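Local atomic coordinates of cephalosporin acylase (Bacillus halodurans, PDB entry 2NLZ), a protein that is probably an N-terminal nucleophile acylase of the gamma-glutamyltranspeptidase family, thought to act on cephalosporins, its natural substrate not being established. Residues 280-285 against 305-310; 436-441 against 449-454; 226-231 against 392-397. The protein carries 1 engineered substitution. One frame throughout, in Å; residues are numbered along the deposited sequence.

Overall arrangement
Along the chain, contact 1 is nested inside the long loop closed by contact 3, while contact 2 comes after both. Contacts 1 and 2 are neighbours, their centres about 15 Å apart: helix 274-283 of contact 1 touches helix 444-457 of contact 2, Leu280 CD1 lying 3.7 Å from Met449 CG. Contact 3 lies on the opposite side of the chain's centre from contact 1, about 38 Å away between centres and about 31 Å from contact 2. All three are buried and apolar. Contacts 1 and 2 form one continuous apolar region of the probable N-terminal nucleophile fold, joined through helix 444-457, while contact 3 closes a separate one, a peripheral helix on a short strand.

Contact 1. Residues 280-285 against 305-310; sequences LNIVKG and KLAFVD
Ile282 reaches Leu306 and Ala307 through two torsions: chi1 of -65° sets its CG1 branch opposite the carbonyl carbon, and a nearly extended chi2 of 162° then carries CD1 straight out from helix 274-283. The CG2 methyl of the same residue, anti to the backbone N, points along a different line and makes no close approach, which leaves CD1 to do the touching. On the other side, chi1 of -60° turns CG of Leu306 opposite its carbonyl carbon, and the isobutyl group sets off across the line of the isoleucine, the two side chains meeting at about a right angle. Ile282 CD1 therefore lies against the root of the leucine, 4.1 Å from Leu306 CB, and not between its methyl groups. Leu306 CD1, which bends back toward the isoleucine, remains 4.7 Å from Ile282 CD1.

The same isoleucine tip also rests on the next residue. Ile282 CD1 stands 4.3 Å from Ala307 CB and 4.2 Å from Ala307 N, so it covers a small patch of helix 294-314 made of one methylene, one methyl and the chain between them. The small side chain of Ala307 lets the isoleucine come close to this backbone. No hydrogen bond joins the two segments, and the contact is purely one of van der Waals packing, with the nearest alpha carbons, Ile282 CA and Ala307 CA, 8.1 Å apart.

Helix 331-338 borders this junction, since Arg337 touches both Ile282 and Leu306 and forms a salt bridge with Asp310, while Arg338 donates a hydrogen bond to the carbonyl of Ile282. Elsewhere on the two helices, Val283 and Leu280 lie on Tyr259 of strand 250-259, and Phe308 packs on Pro445 and Gln446 of helix 444-457.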
loop_
_atom_site.group_PDB
_atom_site.type_symbol
_atom_site.label_atom_id
_atom_site.label_comp_id
_atom_site.label_asym_id
_atom_site.label_seq_id
_atom_site.Cartn_x
_atom_site.Cartn_y
_atom_site.Cartn_z
ATOM N N LEU D 280 12.492 -8.802 27.365
ATOM C CA LEU D 280 12.582 -10.093 26.673
ATOM C C LEU D 280 12.260 -11.256 27.606
ATOM O O LEU D 280 11.639 -12.242 27.187
ATOM C CB LEU D 280 13.955 -10.320 26.021
ATOM C CG LEU D 280 14.173 -10.001 24.534
ATOM C CD1 LEU D 280 12.859 -10.007 23.758
ATOM C CD2 LEU D 280 14.889 -8.675 24.350
ATOM N N ASN D 281 12.667 -11.115 28.868
ATOM C CA ASN D 281 12.486 -12.157 29.871
ATOM C C ASN D 281 11.026 -12.317 30.300
ATOM O O ASN D 281 10.562 -13.425 30.564
ATOM C CB ASN D 281 13.368 -11.861 31.083
ATOM C CG ASN D 281 14.003 -13.101 31.651
ATOM O OD1 ASN D 281 14.304 -14.058 30.922
ATOM N ND2 ASN D 281 14.226 -13.093 32.965
ATOM N N ILE D 282 10.315 -11.197 30.374
ATOM C CA ILE D 282 8.873 -11.206 30.585
ATOM C C ILE D 282 8.165 -11.840 29.378
ATOM O O ILE D 282 7.352 -12.747 29.526
ATOM C CB ILE D 282 8.335 -9.774 30.831
ATOM C CG1 ILE D 282 8.899 -9.197 32.132
ATOM C CG2 ILE D 282 6.837 -9.782 30.930
ATOM C CD1 ILE D 282 8.788 -7.682 32.254
ATOM N N VAL D 283 8.508 -11.381 28.181
ATOM C CA VAL D 283 7.821 -11.812 26.966
ATOM C C VAL D 283 8.136 -13.276 26.587
ATOM O O VAL D 283 7.355 -13.931 25.901
ATOM C CB VAL D 283 8.082 -10.812 25.795
ATOM C CG1 VAL D 283 9.135 -11.333 24.811
ATOM C CG2 VAL D 283 6.801 -10.500 25.076
ATOM N N LYS D 284 9.274 -13.769 27.073
ATOM C CA LYS D 284 9.761 -15.149 26.907
ATOM C C LYS D 284 8.733 -16.236 27.235
ATOM O O LYS D 284 8.744 -17.303 26.627
ATOM C CB LYS D 284 10.949 -15.331 27.849
ATOM C CG LYS D 284 11.925 -16.408 27.516
ATOM C CD LYS D 284 13.249 -16.048 28.183
ATOM C CE LYS D 284 13.534 -16.845 29.446
ATOM N NZ LYS D 284 14.483 -17.971 29.174
ATOM N N GLY D 285 7.869 -15.969 28.214
ATOM C CA GLY D 285 6.879 -16.942 28.670
ATOM C C GLY D 285 5.672 -17.119 27.766
ATOM O O GLY D 285 4.908 -18.066 27.928
ATOM N N LYS D 305 6.761 -2.127 28.685
ATOM C CA LYS D 305 6.280 -1.150 29.648
ATOM C C LYS D 305 6.706 -1.489 31.063
ATOM O O LYS D 305 7.278 -0.644 31.742
ATOM C CB LYS D 305 4.762 -0.988 29.554
ATOM C CG LYS D 305 4.336 0.038 28.519
ATOM C CD LYS D 305 2.937 -0.230 28.002
ATOM C CE LYS D 305 1.872 0.146 29.016
ATOM N NZ LYS D 305 0.518 -0.289 28.563
ATOM N N LEU D 306 6.466 -2.724 31.491
ATOM C CA LEU D 306 6.793 -3.127 32.861
ATOM C C LEU D 306 8.289 -3.036 33.151
ATOM O O LEU D 306 8.699 -2.517 34.188
ATOM C CB LEU D 306 6.277 -4.534 33.149
ATOM C CG LEU D 306 4.759 -4.710 33.004
ATOM C CD1 LEU D 306 4.400 -6.164 32.692
ATOM C CD2 LEU D 306 4.009 -4.182 34.242
ATOM N N ALA D 307 9.084 -3.517 32.202
ATOM C CA ALA D 307 10.529 -3.499 32.301
ATOM C C ALA D 307 11.104 -2.085 32.341
ATOM O O ALA D 307 12.089 -1.828 33.042
ATOM C CB ALA D 307 11.130 -4.277 31.138
ATOM N N PHE D 308 10.496 -1.173 31.590
ATOM C CA PHE D 308 11.054 0.162 31.454
ATOM C C PHE D 308 10.895 0.978 32.734
ATOM O O PHE D 308 11.789 1.750 33.097
ATOM C CB PHE D 308 10.451 0.901 30.257
ATOM C CG PHE D 308 11.456 1.688 29.460
ATOM C CD1 PHE D 308 12.296 2.607 30.073
ATOM C CD2 PHE D 308 11.553 1.512 28.084
ATOM C CE1 PHE D 308 13.233 3.336 29.334
ATOM C CE2 PHE D 308 12.485 2.240 27.327
ATOM C CZ PHE D 308 13.329 3.150 27.960
ATOM N N VAL D 309 9.770 0.799 33.421
ATOM C CA VAL D 309 9.544 1.524 34.670
ATOM C C VAL D 309 10.388 0.918 35.798
ATOM O O VAL D 309 10.732 1.596 36.774
ATOM C CB VAL D 309 8.055 1.622 35.041
ATOM C CG1 VAL D 309 7.834 2.811 35.963
ATOM C CG2 VAL D 309 7.232 1.836 33.807
ATOM N N ASP D 310 10.748 -0.350 35.633
ATOM C CA ASP D 310 11.713 -0.988 36.512
ATOM C C ASP D 310 13.085 -0.424 36.285
ATOM O O ASP D 310 13.733 0.015 37.230
ATOM C CB ASP D 310 11.746 -2.493 36.293
ATOM C CG ASP D 310 10.668 -3.202 37.055
ATOM O OD1 ASP D 310 10.085 -2.580 37.969
ATOM O OD2 ASP D 310 10.401 -4.377 36.749
#

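Contact 2. Residues 436-441 against 449-454; sequences FGVMGG and MQVMMN
A Met-aromatic contact pins helix 444-457 to strand 431-438, with Met452 laid on the ring of Phe436 and Val451 filling the flank beside it. The methyl group makes the central touch: Met452 CE sits over the middle of one ring face, 3.5 Å from the centroid of Phe436 and only 11° off the ring normal, which is CH-pi geometry. The sulfur follows at an oblique slant, Met452 SD being 3.9 Å from both Phe436 CE1 and Phe436 CZ. This pose depends on a folded side chain. The bond from CA to CB of Met452 does not itself aim at the strand, but the bend at chi2 (-54°) and another at chi3 double the thioether back over the ring.

Val451 divides its two methyls between two strand residues. Val451 CG2 approaches the ring obliquely, 3.7 Å from Phe436 CD2, while Val451 CG1 meets Val438 CG2 at the same distance, the two valines sliding past each other in opposite directions. Gly437, between Phe436 and Val438 on the strand, has no side chain, and one there would point away from the helix. With Phe436 cut back to an alanine, the Met452 methyl would probably lose the ring face it rests on and a gap would be likely to open there, Val451 losing part of its packing as well.

His448 meets the same ring edge-to-face, and Ile514 and Trp516 of strand 512-517 also touch Phe436. Strand and helix run at 136° to each other, their axes approaching to 9.0 Å, and no hydrogen bond links the two segments. A helix laid by apolar side chains on a strand of an antiparallel sheet is the joint between alpha and beta layers expected of the alpha-beta-beta-alpha sandwich of N-terminal nucleophile hydrolases.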
loop_
_atom_site.group_PDB
_atom_site.type_symbol
_atom_site.label_atom_id
_atom_site.label_comp_id
_atom_site.label_asym_id
_atom_site.label_seq_id
_atom_site.Cartn_x
_atom_site.Cartn_y
_atom_site.Cartn_z
ATOM N N PHE D 436 24.384 -5.564 17.098
ATOM C CA PHE D 436 23.184 -4.857 16.687
ATOM C C PHE D 436 22.988 -3.671 17.621
ATOM O O PHE D 436 23.544 -3.647 18.724
ATOM C CB PHE D 436 21.959 -5.779 16.720
ATOM C CG PHE D 436 21.518 -6.159 18.108
ATOM C CD1 PHE D 436 22.039 -7.271 18.724
ATOM C CD2 PHE D 436 20.567 -5.404 18.788
ATOM C CE1 PHE D 436 21.641 -7.623 19.981
ATOM C CE2 PHE D 436 20.166 -5.750 20.054
ATOM C CZ PHE D 436 20.701 -6.864 20.650
ATOM N N GLY D 437 22.214 -2.690 17.169
ATOM C CA GLY D 437 21.818 -1.568 18.010
ATOM C C GLY D 437 20.748 -0.760 17.320
ATOM O O GLY D 437 20.711 -0.697 16.087
ATOM N N VAL D 438 19.848 -0.175 18.106
ATOM C CA VAL D 438 18.920 0.816 17.576
ATOM C C VAL D 438 18.951 2.114 18.380
ATOM O O VAL D 438 18.254 2.253 19.385
ATOM C CB VAL D 438 17.480 0.304 17.451
ATOM C CG1 VAL D 438 16.618 1.337 16.716
ATOM C CG2 VAL D 438 17.448 -1.001 16.706
ATOM N N MET D 439 19.820 3.018 17.932
ATOM C CA MET D 439 19.829 4.463 18.198
ATOM C C MET D 439 18.479 5.076 18.625
ATOM O O MET D 439 17.438 4.701 18.103
ATOM C CB MET D 439 20.279 5.127 16.880
ATOM C CG MET D 439 20.929 6.475 16.949
ATOM S SD MET D 439 19.782 7.854 17.122
ATOM C CE MET D 439 18.540 7.529 15.899
ATOM N N GLY D 440 18.490 6.028 19.552
ATOM C CA GLY D 440 17.310 6.873 19.735
ATOM C C GLY D 440 16.827 7.240 21.124
ATOM O O GLY D 440 15.626 7.407 21.338
ATOM N N GLY D 441 17.753 7.394 22.065
ATOM C CA GLY D 441 17.405 7.793 23.428
ATOM C C GLY D 441 16.669 6.708 24.191
ATOM O O GLY D 441 17.206 5.624 24.421
ATOM N N MET D 449 14.325 -4.740 21.682
ATOM C CA MET D 449 13.334 -5.799 21.824
ATOM C C MET D 449 12.741 -6.149 20.473
ATOM O O MET D 449 12.522 -7.327 20.176
ATOM C CB MET D 449 12.214 -5.421 22.798
ATOM C CG MET D 449 11.418 -6.639 23.263
ATOM S SD MET D 449 9.929 -6.398 24.280
ATOM C CE MET D 449 9.060 -5.262 23.255
ATOM N N GLN D 450 12.499 -5.126 19.651
ATOM C CA GLN D 450 11.886 -5.357 18.346
ATOM C C GLN D 450 12.810 -6.112 17.396
ATOM O O GLN D 450 12.387 -7.133 16.858
ATOM C CB GLN D 450 11.301 -4.078 17.743
ATOM C CG GLN D 450 10.032 -3.628 18.471
ATOM C CD GLN D 450 9.642 -2.183 18.177
ATOM O OE1 GLN D 450 9.091 -1.883 17.120
ATOM N NE2 GLN D 450 9.898 -1.290 19.123
ATOM N N VAL D 451 14.068 -5.673 17.238
ATOM C CA VAL D 451 14.983 -6.393 16.333
ATOM C C VAL D 451 15.255 -7.815 16.818
ATOM O O VAL D 451 15.397 -8.727 15.998
ATOM C CB VAL D 451 16.338 -5.666 16.014
ATOM C CG1 VAL D 451 16.112 -4.254 15.514
ATOM C CG2 VAL D 451 17.262 -5.667 17.202
ATOM N N MET D 452 15.301 -8.009 18.139
ATOM C CA MET D 452 15.545 -9.347 18.690
ATOM C C MET D 452 14.397 -10.301 18.390
ATOM O O MET D 452 14.615 -11.451 17.989
ATOM C CB MET D 452 15.872 -9.314 20.194
ATOM C CG MET D 452 17.329 -8.926 20.533
ATOM S SD MET D 452 18.572 -9.933 19.690
ATOM C CE MET D 452 18.903 -9.025 18.176
ATOM N N MET D 453 13.173 -9.814 18.549
ATOM C CA MET D 453 12.008 -10.632 18.232
ATOM C C MET D 453 11.824 -10.808 16.724
ATOM O O MET D 453 11.445 -11.883 16.265
ATOM C CB MET D 453 10.766 -10.050 18.873
ATOM C CG MET D 453 10.786 -10.190 20.353
ATOM S SD MET D 453 9.118 -10.160 20.964
ATOM C CE MET D 453 9.223 -8.707 21.946
ATOM N N ASN D 454 12.122 -9.760 15.958
ATOM C CA ASN D 454 12.126 -9.851 14.498
ATOM C C ASN D 454 13.123 -10.888 14.001
ATOM O O ASN D 454 12.895 -11.549 12.994
ATOM C CB ASN D 454 12.435 -8.490 13.869
ATOM C CG ASN D 454 11.323 -7.471 14.085
ATOM O OD1 ASN D 454 10.232 -7.806 14.546
ATOM N ND2 ASN D 454 11.609 -6.209 13.767
#

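Contact 3. Residues 226-231 against 392-397; sequences DQIHAF and IAMQNR
Within 226-231, Ile228 alone touches the 392-397 segment, and it uses both of its branches. At the end of the longer branch, Ile228 CD1 meets Ile392 CD1 methyl to methyl at 4.1 Å, the two isoleucine side chains crossing at about a right angle. On the shorter branch, Ile228 CG2 lies 4.0 Å from Met394 CE. With chi1 of Ile228 at -69°, CG2 stands anti to the backbone N and CG1 opposite the carbonyl carbon, an arrangement that spreads the two methyls toward different partners. Met394 is folded, its chi2 (-68°) and chi3 both bent, and this brings its terminal methyl up to Ile228, the two side chains crossing obliquely. Ile392 and Met394 are alternate residues of an extended chain, both pointing at the helix, while Ala393 between them is turned elsewhere.

All three touching side chains are buried. The rest of the helical turn differs: Asp226 and Ala230 are exposed to solvent, and His229 is partly so, none of them meeting the 392-397 segment. The contact is thus a small apolar patch on the inner side of an outer helix, without any hydrogen bond across it and with Ile228 CA and Ile392 CA still 8.7 Å apart.

Phe219 of helix 217-221 touches both isoleucines, and Leu244 of helix 241-245 also packs on Ile228. Strand 386-387, the antiparallel partner of strand 392-393, adds Val387 against Ile228, so the short two-stranded hairpin lies against this group of helices.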
loop_
_atom_site.group_PDB
_atom_site.type_symbol
_atom_site.label_atom_id
_atom_site.label_comp_id
_atom_site.label_asym_id
_atom_site.label_seq_id
_atom_site.Cartn_x
_atom_site.Cartn_y
_atom_site.Cartn_z
ATOM N N ASP D 226 43.762 20.812 29.928
ATOM C CA ASP D 226 43.975 22.168 30.435
ATOM C C ASP D 226 43.077 23.198 29.750
ATOM O O ASP D 226 42.565 24.108 30.406
ATOM C CB ASP D 226 45.441 22.580 30.289
ATOM C CG ASP D 226 46.360 21.803 31.206
ATOM O OD1 ASP D 226 47.568 21.767 30.922
ATOM O OD2 ASP D 226 45.889 21.229 32.208
ATOM N N GLN D 227 42.890 23.054 28.437
ATOM C CA GLN D 227 42.021 23.951 27.673
ATOM C C GLN D 227 40.561 23.775 28.045
ATOM O O GLN D 227 39.799 24.742 28.066
ATOM C CB GLN D 227 42.180 23.711 26.180
ATOM C CG GLN D 227 43.452 24.266 25.604
ATOM C CD GLN D 227 43.455 24.242 24.091
ATOM O OE1 GLN D 227 44.364 23.691 23.474
ATOM N NE2 GLN D 227 42.431 24.834 23.483
ATOM N N ILE D 228 40.181 22.530 28.318
ATOM C CA ILE D 228 38.831 22.188 28.744
ATOM C C ILE D 228 38.575 22.757 30.133
ATOM O O ILE D 228 37.555 23.401 30.359
ATOM C CB ILE D 228 38.599 20.652 28.744
ATOM C CG1 ILE D 228 38.589 20.104 27.320
ATOM C CG2 ILE D 228 37.282 20.299 29.402
ATOM C CD1 ILE D 228 38.775 18.608 27.257
ATOM N N HIS D 229 39.516 22.533 31.048
ATOM C CA HIS D 229 39.407 23.022 32.425
ATOM C C HIS D 229 39.291 24.543 32.492
ATOM O O HIS D 229 38.494 25.068 33.272
ATOM C CB HIS D 229 40.591 22.532 33.272
ATOM C CG HIS D 229 40.696 23.188 34.618
ATOM N ND1 HIS D 229 39.945 22.787 35.701
ATOM C CD2 HIS D 229 41.465 24.214 35.054
ATOM C CE1 HIS D 229 40.243 23.540 36.744
ATOM N NE2 HIS D 229 41.162 24.415 36.377
ATOM N N ALA D 230 40.074 25.229 31.660
ATOM C CA ALA D 230 40.161 26.685 31.684
ATOM C C ALA D 230 38.864 27.330 31.231
ATOM O O ALA D 230 38.431 28.326 31.806
ATOM C CB ALA D 230 41.329 27.172 30.830
ATOM N N PHE D 231 38.244 26.759 30.205
ATOM C CA PHE D 231 37.000 27.305 29.669
ATOM C C PHE D 231 35.817 27.123 30.634
ATOM O O PHE D 231 34.936 27.987 30.727
ATOM C CB PHE D 231 36.679 26.694 28.303
ATOM C CG PHE D 231 35.510 27.343 27.613
ATOM C CD1 PHE D 231 35.635 28.599 27.026
ATOM C CD2 PHE D 231 34.280 26.707 27.559
ATOM C CE1 PHE D 231 34.564 29.201 26.386
ATOM C CE2 PHE D 231 33.205 27.310 26.934
ATOM C CZ PHE D 231 33.351 28.560 26.343
ATOM N N ILE D 392 35.556 20.529 20.403
ATOM C CA ILE D 392 35.057 19.542 21.350
ATOM C C ILE D 392 33.682 20.005 21.812
ATOM O O ILE D 392 33.557 20.897 22.657
ATOM C CB ILE D 392 36.010 19.334 22.552
ATOM C CG1 ILE D 392 37.413 18.953 22.067
ATOM C CG2 ILE D 392 35.468 18.257 23.485
ATOM C CD1 ILE D 392 38.475 18.980 23.146
ATOM N N ALA D 393 32.649 19.430 21.215
ATOM C CA ALA D 393 31.306 19.675 21.685
ATOM C C ALA D 393 31.049 18.770 22.883
ATOM O O ALA D 393 31.051 17.541 22.763
ATOM C CB ALA D 393 30.314 19.403 20.591
ATOM N N MET D 394 30.842 19.388 24.038
ATOM C CA MET D 394 30.672 18.648 25.281
ATOM C C MET D 394 29.267 18.094 25.413
ATOM O O MET D 394 28.287 18.773 25.112
ATOM C CB MET D 394 31.011 19.529 26.479
ATOM C CG MET D 394 32.425 20.084 26.431
ATOM S SD MET D 394 33.705 18.828 26.644
ATOM C CE MET D 394 33.721 18.668 28.436
ATOM N N GLN D 395 29.182 16.848 25.861
ATOM C CA GLN D 395 27.906 16.177 26.098
ATOM C C GLN D 395 27.075 16.824 27.209
ATOM O O GLN D 395 27.602 17.555 28.048
ATOM C CB GLN D 395 28.166 14.710 26.448
ATOM C CG GLN D 395 28.964 14.489 27.723
ATOM C CD GLN D 395 29.093 13.026 28.061
ATOM O OE1 GLN D 395 28.410 12.196 27.464
ATOM N NE2 GLN D 395 29.964 12.693 29.015
ATOM N N ASN D 396 25.775 16.557 27.216
ATOM C CA ASN D 396 24.924 16.975 28.336
ATOM C C ASN D 396 24.360 15.805 29.146
ATOM O O ASN D 396 23.295 15.911 29.738
ATOM C CB ASN D 396 23.820 17.959 27.903
ATOM C CG ASN D 396 22.681 17.289 27.142
ATOM O OD1 ASN D 396 22.889 16.382 26.344
ATOM N ND2 ASN D 396 21.474 17.755 27.384
ATOM N N ARG D 397 25.121 14.712 29.202
ATOM C CA ARG D 397 24.711 13.462 29.873
ATOM C C ARG D 397 24.225 13.582 31.318
ATOM O O ARG D 397 23.356 12.829 31.726
ATOM C CB ARG D 397 25.835 12.429 29.786
ATOM C CG ARG D 397 25.474 11.051 30.303
ATOM C CD ARG D 397 24.226 10.483 29.650
ATOM N NE ARG D 397 24.352 10.380 28.202
ATOM C CZ ARG D 397 23.470 9.756 27.434
ATOM N NH1 ARG D 397 22.399 9.177 27.980
ATOM N NH2 ARG D 397 23.663 9.702 26.119
#